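Local coordinates for putative adhesin (Parabacteroides distasonis, PDB 3LJY), which is a putative adhesin of a gut bacterium that probably mediates attachment at the cell surface through a parallel beta-helix, at residues A[111-116]-A[121-126]; A[130-135]-A[142-147]. All blocks are in the same frame, centred on the assembly; numbering follows the deposited sequence. Where two conformers were deposited one is given.

Interaction 1. Residues A[111-116]-A[121-126]; sequences TVIKAN and VQLKET
Val121 meets Ile113 and Ala115 across the interior of a parallel beta-helix coil, where strands 111-115 and 121-123 face each other at 9.7 Å between their axes and run nearly antiparallel, at 149°. With no hydrogen bond between the two segments, the contact rests on methyl groups. Val121 touches with both branches. Its CG1 lies anti to the backbone N (chi1 167°), which sets CG2 anti to the carbonyl carbon and sends it toward the facing strand. There Val121 CG2 approaches Ile113 CG2 tip to tip at 3.9 Å and also touches Ala115 CB at 4.0 Å, so that one methyl group bridges two inward residues of strand 111-115. Val121 CG1 lies 4.1 Å from Ile113 CD1. At Gln122 the chain turns its side chain to the outside, where NE2 is hydrogen-bonded to Asn99 OD1. Leu123 points inward again. Ile113 CD1 ends against its branched tip, 3.9 Å from Leu123 CD1 and equally far from Leu123 CD2, so the end of the isoleucine is met by both methyl groups at once. Beyond it Lys124 faces outward, with NZ hydrogen-bonded to Asn103 OD1, and the segment bends away from strand 111-115. Along the helix axis, strand 111-115 is flanked by strands 91-94 and 131-136 and strand 121-123 by strands 99-102 and 141-144; Leu123 packs on Val102 from one adjacent coil and Val144 from the other.

Interaction 2. Residues A[130-135]-A[142-147]; sequences GKLDLN and MVVNHL
Leu132 and Leu147 make the tightest meeting of this contact, with Leu132 CD2 3.6 Å from Leu147 CD1. The same Leu147 methyl also reaches Leu132 CB at 3.9 Å, so that one methyl group touches both the CB and one branch of Leu132. Leu147 lies beyond strand 142-144, at the start of strand 147-149 on the short third face. At the other end the side chain of Met142, a selenomethionine introduced in place of methionine, lies aslant over the side of Leu134. Its chain is extended beyond CG (chi2 -160°, chi3 -172°), which carries SE across to the facing strand, 3.8 Å from Leu134 CD2 and 4.0 Å from Leu134 CB. The terminal CE goes further and rests against the backbone, 4.0 Å from Asn135 N. Between these ends Val144 meets Leu134 through its CG2, 3.9 Å from Leu134 CD1, whereas Val144 CG1 stays 4.4 Å from Leu132 CD2, a noticeably looser fit. The outward flanks are quite different in character: Lys131, Val143 and His146 are partly exposed and take no part in the apolar contact. Lys131 NZ instead forms a salt bridge with Glu153 of the next strand on its face, and His146 NE2 is hydrogen-bonded to Glu148. Strands 131-135 and 142-144 run at 156° with 9.8 Å between axes, a spacing bridged by side chains. No hydrogen bond joins the two segments, so their cohesion here comes from dispersion and the burial of hydrocarbon and selenium, while polar side chains such as Lys131 and His146 have their partners away from this apolar contact.

How the interactions relate
From the N terminus, the chain runs along strand 110-115, turns within four residues and comes back along strand 120-123, closing interaction 1. It then crosses the short third face along strand 127-129, turns a corner at Gly130 and repeats the circuit one coil on, where interaction 2 closes the turn and strand ends of residues 136-141. The two contacts follow in series, neither nesting nor crossing. Interaction 1 joins two faces, whereas interaction 2 also reaches the third through Leu147; between coils, Val121 O and Val143 N (2.8 Å) and Lys124 O and Asn145 ND2 (2.8 Å) probably hydrogen-bond. Inside, Ala115 CB lies 3.5 Å from Met142 CE, making the two contacts one continuous apolar interior.

Interaction 1. Residues A[111-116]-A[121-126]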
loop_
_atom_site.group_PDB
_atom_site.type_symbol
_atom_site.label_atom_id
_atom_site.label_comp_id
_atom_site.label_asym_id
_atom_site.label_seq_id
_atom_site.Cartn_x
_atom_site.Cartn_y
_atom_site.Cartn_z
ATOM N N THR A 111 8.224 -1.830 7.144
ATOM C CA THR A 111 6.805 -1.451 6.985
ATOM C C THR A 111 6.129 -2.522 6.145
ATOM O O THR A 111 6.629 -2.869 5.077
ATOM C CB THR A 111 6.647 -0.032 6.326
ATOM O OG1 THR A 111 7.186 0.965 7.217
ATOM C CG2 THR A 111 5.144 0.308 5.991
ATOM N N VAL A 112 5.049 -3.099 6.675
ATOM C CA VAL A 112 4.243 -4.093 5.976
ATOM C C VAL A 112 2.880 -3.511 5.674
ATOM O O VAL A 112 2.178 -3.138 6.592
ATOM C CB VAL A 112 4.013 -5.368 6.839
ATOM C CG1 VAL A 112 3.175 -6.394 6.073
ATOM C CG2 VAL A 112 5.327 -5.977 7.246
ATOM N N ILE A 113 2.499 -3.418 4.400
ATOM C CA ILE A 113 1.179 -2.911 4.037
ATOM C C ILE A 113 0.378 -3.993 3.307
ATOM O O ILE A 113 0.868 -4.634 2.375
ATOM C CB ILE A 113 1.219 -1.617 3.136
ATOM C CG1 ILE A 113 2.224 -0.608 3.679
ATOM C CG2 ILE A 113 -0.240 -0.970 2.970
ATOM C CD1 ILE A 113 2.160 0.727 3.011
ATOM N N LYS A 114 -0.855 -4.184 3.736
ATOM C CA LYS A 114 -1.742 -5.115 3.107
ATOM C C LYS A 114 -2.971 -4.361 2.658
ATOM O O LYS A 114 -3.611 -3.700 3.489
ATOM C CB LYS A 114 -2.161 -6.191 4.094
ATOM C CG LYS A 114 -1.048 -7.117 4.402
ATOM C CD LYS A 114 -1.286 -7.916 5.683
ATOM C CE LYS A 114 -0.005 -8.636 6.084
ATOM N NZ LYS A 114 0.610 -9.393 4.925
ATOM N N ALA A 115 -3.288 -4.451 1.354
ATOM C CA ALA A 115 -4.470 -3.804 0.780
ATOM C C ALA A 115 -5.343 -4.847 0.074
ATOM O O ALA A 115 -4.874 -5.647 -0.702
ATOM C CB ALA A 115 -4.046 -2.682 -0.211
ATOM N N ASN A 116 -6.636 -4.815 0.322
ATOM C CA ASN A 116 -7.552 -5.637 -0.443
ATOM C C ASN A 116 -8.864 -4.895 -0.788
ATOM O O ASN A 116 -8.923 -3.667 -0.736
ATOM C CB ASN A 116 -7.791 -6.949 0.321
ATOM C CG ASN A 116 -8.654 -6.778 1.533
ATOM O OD1 ASN A 116 -9.045 -5.676 1.898
ATOM N ND2 ASN A 116 -8.972 -7.879 2.167
ATOM N N VAL A 121 -3.578 2.436 -1.884
ATOM C CA VAL A 121 -2.519 2.960 -1.023
ATOM C C VAL A 121 -1.614 3.888 -1.851
ATOM O O VAL A 121 -1.237 3.528 -2.954
ATOM C CB VAL A 121 -1.701 1.832 -0.416
ATOM C CG1 VAL A 121 -0.398 2.355 0.237
ATOM C CG2 VAL A 121 -2.576 0.983 0.526
ATOM N N GLN A 122 -1.294 5.071 -1.305
ATOM C CA GLN A 122 -0.365 6.037 -1.926
ATOM C C GLN A 122 0.736 6.463 -0.952
ATOM O O GLN A 122 0.458 7.170 -0.007
ATOM C CB GLN A 122 -1.116 7.280 -2.372
ATOM C CG GLN A 122 -2.433 6.966 -3.085
ATOM C CD GLN A 122 -3.057 8.187 -3.719
ATOM O OE1 GLN A 122 -2.395 8.907 -4.456
ATOM N NE2 GLN A 122 -4.346 8.414 -3.453
ATOM N N LEU A 123 1.971 6.002 -1.166
ATOM C CA LEU A 123 3.119 6.486 -0.393
ATOM C C LEU A 123 3.795 7.525 -1.231
ATOM O O LEU A 123 4.524 7.187 -2.170
ATOM C CB LEU A 123 4.096 5.377 0.008
ATOM C CG LEU A 123 3.391 4.121 0.560
ATOM C CD1 LEU A 123 4.375 2.954 0.781
ATOM C CD2 LEU A 123 2.568 4.400 1.825
ATOM N N LYS A 124 3.558 8.790 -0.863
ATOM C CA LYS A 124 3.796 9.929 -1.745
ATOM C C LYS A 124 5.191 10.494 -1.668
ATOM O O LYS A 124 5.646 11.089 -2.625
ATOM C CB LYS A 124 2.801 11.049 -1.443
ATOM C CG LYS A 124 1.436 10.719 -1.890
ATOM C CD LYS A 124 0.476 11.738 -1.374
ATOM C CE LYS A 124 -0.931 11.456 -1.840
ATOM N NZ LYS A 124 -1.918 12.253 -1.016
ATOM N N GLU A 125 5.843 10.344 -0.518
ATOM C CA GLU A 125 7.202 10.872 -0.314
ATOM C C GLU A 125 8.164 9.718 -0.068
ATOM O O GLU A 125 7.744 8.566 0.113
ATOM C CB GLU A 125 7.253 11.835 0.886
ATOM C CG GLU A 125 6.228 12.951 0.878
ATOM C CD GLU A 125 6.375 13.921 -0.306
ATOM O OE1 GLU A 125 7.504 14.108 -0.819
ATOM O OE2 GLU A 125 5.337 14.485 -0.739
ATOM N N THR A 126 9.447 10.043 -0.004
ATOM C CA THR A 126 10.493 9.028 0.048
ATOM C C THR A 126 10.293 8.105 1.247
ATOM O O THR A 126 10.161 8.570 2.381
ATOM C CB THR A 126 11.888 9.691 0.080
ATOM O OG1 THR A 126 11.943 10.660 -0.963
ATOM C CG2 THR A 126 13.050 8.671 -0.133
#

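Interaction 2. Residues A[130-135]-A[142-147]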
loop_
_atom_site.group_PDB
_atom_site.type_symbol
_atom_site.label_atom_id
_atom_site.label_comp_id
_atom_site.label_asym_id
_atom_site.label_seq_id
_atom_site.Cartn_x
_atom_site.Cartn_y
_atom_site.Cartn_z
ATOM N N GLY A 130 14.456 -0.440 6.014
ATOM C CA GLY A 130 15.164 -1.679 5.796
ATOM C C GLY A 130 14.360 -2.533 4.842
ATOM O O GLY A 130 14.869 -2.978 3.828
ATOM N N LYS A 131 13.095 -2.769 5.180
ATOM C CA LYS A 131 12.213 -3.591 4.369
ATOM C C LYS A 131 10.852 -2.922 4.109
ATOM O O LYS A 131 10.221 -2.379 5.025
ATOM C CB LYS A 131 11.992 -4.944 5.029
ATOM C CG LYS A 131 11.662 -6.047 4.026
ATOM C CD LYS A 131 10.571 -6.951 4.491
ATOM C CE LYS A 131 11.060 -8.273 4.891
ATOM N NZ LYS A 131 9.989 -9.283 4.524
ATOM N N LEU A 132 10.436 -2.915 2.848
ATOM C CA LEU A 132 9.047 -2.586 2.487
ATOM C C LEU A 132 8.386 -3.866 1.948
ATOM O O LEU A 132 8.896 -4.481 1.018
ATOM C CB LEU A 132 8.963 -1.445 1.455
ATOM C CG LEU A 132 7.540 -0.901 1.159
ATOM C CD1 LEU A 132 6.880 -0.386 2.458
ATOM C CD2 LEU A 132 7.544 0.170 0.067
ATOM N N ASP A 133 7.307 -4.304 2.591
ATOM C CA ASP A 133 6.639 -5.555 2.241
ATOM C C ASP A 133 5.216 -5.208 1.820
ATOM O O ASP A 133 4.427 -4.762 2.641
ATOM C CB ASP A 133 6.636 -6.498 3.446
ATOM C CG ASP A 133 5.849 -7.821 3.213
ATOM O OD1 ASP A 133 5.429 -8.186 2.071
ATOM O OD2 ASP A 133 5.677 -8.539 4.226
ATOM N N LEU A 134 4.905 -5.374 0.536
ATOM C CA LEU A 134 3.614 -4.923 -0.039
ATOM C C LEU A 134 2.817 -6.119 -0.496
ATOM O O LEU A 134 3.335 -6.939 -1.230
ATOM C CB LEU A 134 3.821 -3.967 -1.237
ATOM C CG LEU A 134 4.641 -2.708 -0.967
ATOM C CD1 LEU A 134 4.680 -1.770 -2.152
ATOM C CD2 LEU A 134 4.105 -2.004 0.249
ATOM N N ASN A 135 1.549 -6.201 -0.107
ATOM C CA ASN A 135 0.727 -7.383 -0.370
ATOM C C ASN A 135 -0.710 -7.013 -0.861
ATOM O O ASN A 135 -1.592 -6.860 -0.013
ATOM C CB ASN A 135 0.651 -8.256 0.920
ATOM C CG ASN A 135 2.029 -8.463 1.628
ATOM O OD1 ASN A 135 2.472 -7.646 2.486
ATOM N ND2 ASN A 135 2.685 -9.575 1.302
HETATM N N MSE A 142 -1.646 -0.104 -5.205
HETATM C CA MSE A 142 -0.694 0.726 -4.499
HETATM C C MSE A 142 0.151 1.508 -5.472
HETATM O O MSE A 142 0.542 0.984 -6.523
HETATM C CB MSE A 142 0.241 -0.113 -3.665
HETATM C CG MSE A 142 -0.503 -0.991 -2.730
HETATM SE SE MSE A 142 0.613 -1.581 -1.271
HETATM C CE MSE A 142 -0.608 -2.842 -0.485
ATOM N N VAL A 143 0.449 2.755 -5.101
ATOM C CA VAL A 143 1.419 3.597 -5.811
ATOM C C VAL A 143 2.456 4.104 -4.834
ATOM O O VAL A 143 2.127 4.754 -3.871
ATOM C CB VAL A 143 0.766 4.807 -6.475
ATOM C CG1 VAL A 143 1.810 5.589 -7.170
ATOM C CG2 VAL A 143 -0.352 4.378 -7.469
ATOM N N VAL A 144 3.724 3.794 -5.084
ATOM C CA VAL A 144 4.846 4.240 -4.244
ATOM C C VAL A 144 5.739 5.147 -5.086
ATOM O O VAL A 144 6.320 4.672 -6.059
ATOM C CB VAL A 144 5.674 3.010 -3.748
ATOM C CG1 VAL A 144 6.844 3.425 -2.863
ATOM C CG2 VAL A 144 4.773 2.009 -3.018
ATOM N N ASN A 145 5.851 6.436 -4.713
ATOM C CA ASN A 145 6.579 7.413 -5.508
ATOM C C ASN A 145 8.095 7.204 -5.443
ATOM O O ASN A 145 8.763 7.300 -6.459
ATOM C CB ASN A 145 6.218 8.858 -5.103
ATOM C CG ASN A 145 4.791 9.269 -5.510
ATOM O OD1 ASN A 145 4.071 8.553 -6.204
ATOM N ND2 ASN A 145 4.374 10.440 -5.033
ATOM N N HIS A 146 8.647 6.943 -4.260
ATOM C CA HIS A 146 10.092 6.858 -4.133
ATOM C C HIS A 146 10.512 5.969 -2.945
ATOM O O HIS A 146 10.165 6.235 -1.808
ATOM C CB HIS A 146 10.634 8.272 -4.054
ATOM C CG HIS A 146 12.132 8.374 -3.960
ATOM N ND1 HIS A 146 12.761 9.471 -3.409
ATOM C CD2 HIS A 146 13.119 7.528 -4.337
ATOM C CE1 HIS A 146 14.069 9.292 -3.457
ATOM N NE2 HIS A 146 14.311 8.118 -4.008
ATOM N N LEU A 147 11.238 4.896 -3.231
ATOM C CA LEU A 147 11.717 3.954 -2.210
ATOM C C LEU A 147 13.260 3.916 -2.170
ATOM O O LEU A 147 13.917 3.949 -3.200
ATOM C CB LEU A 147 11.153 2.542 -2.494
ATOM C CG LEU A 147 11.533 1.437 -1.471
ATOM C CD1 LEU A 147 10.806 1.609 -0.120
ATOM C CD2 LEU A 147 11.345 0.045 -2.040
#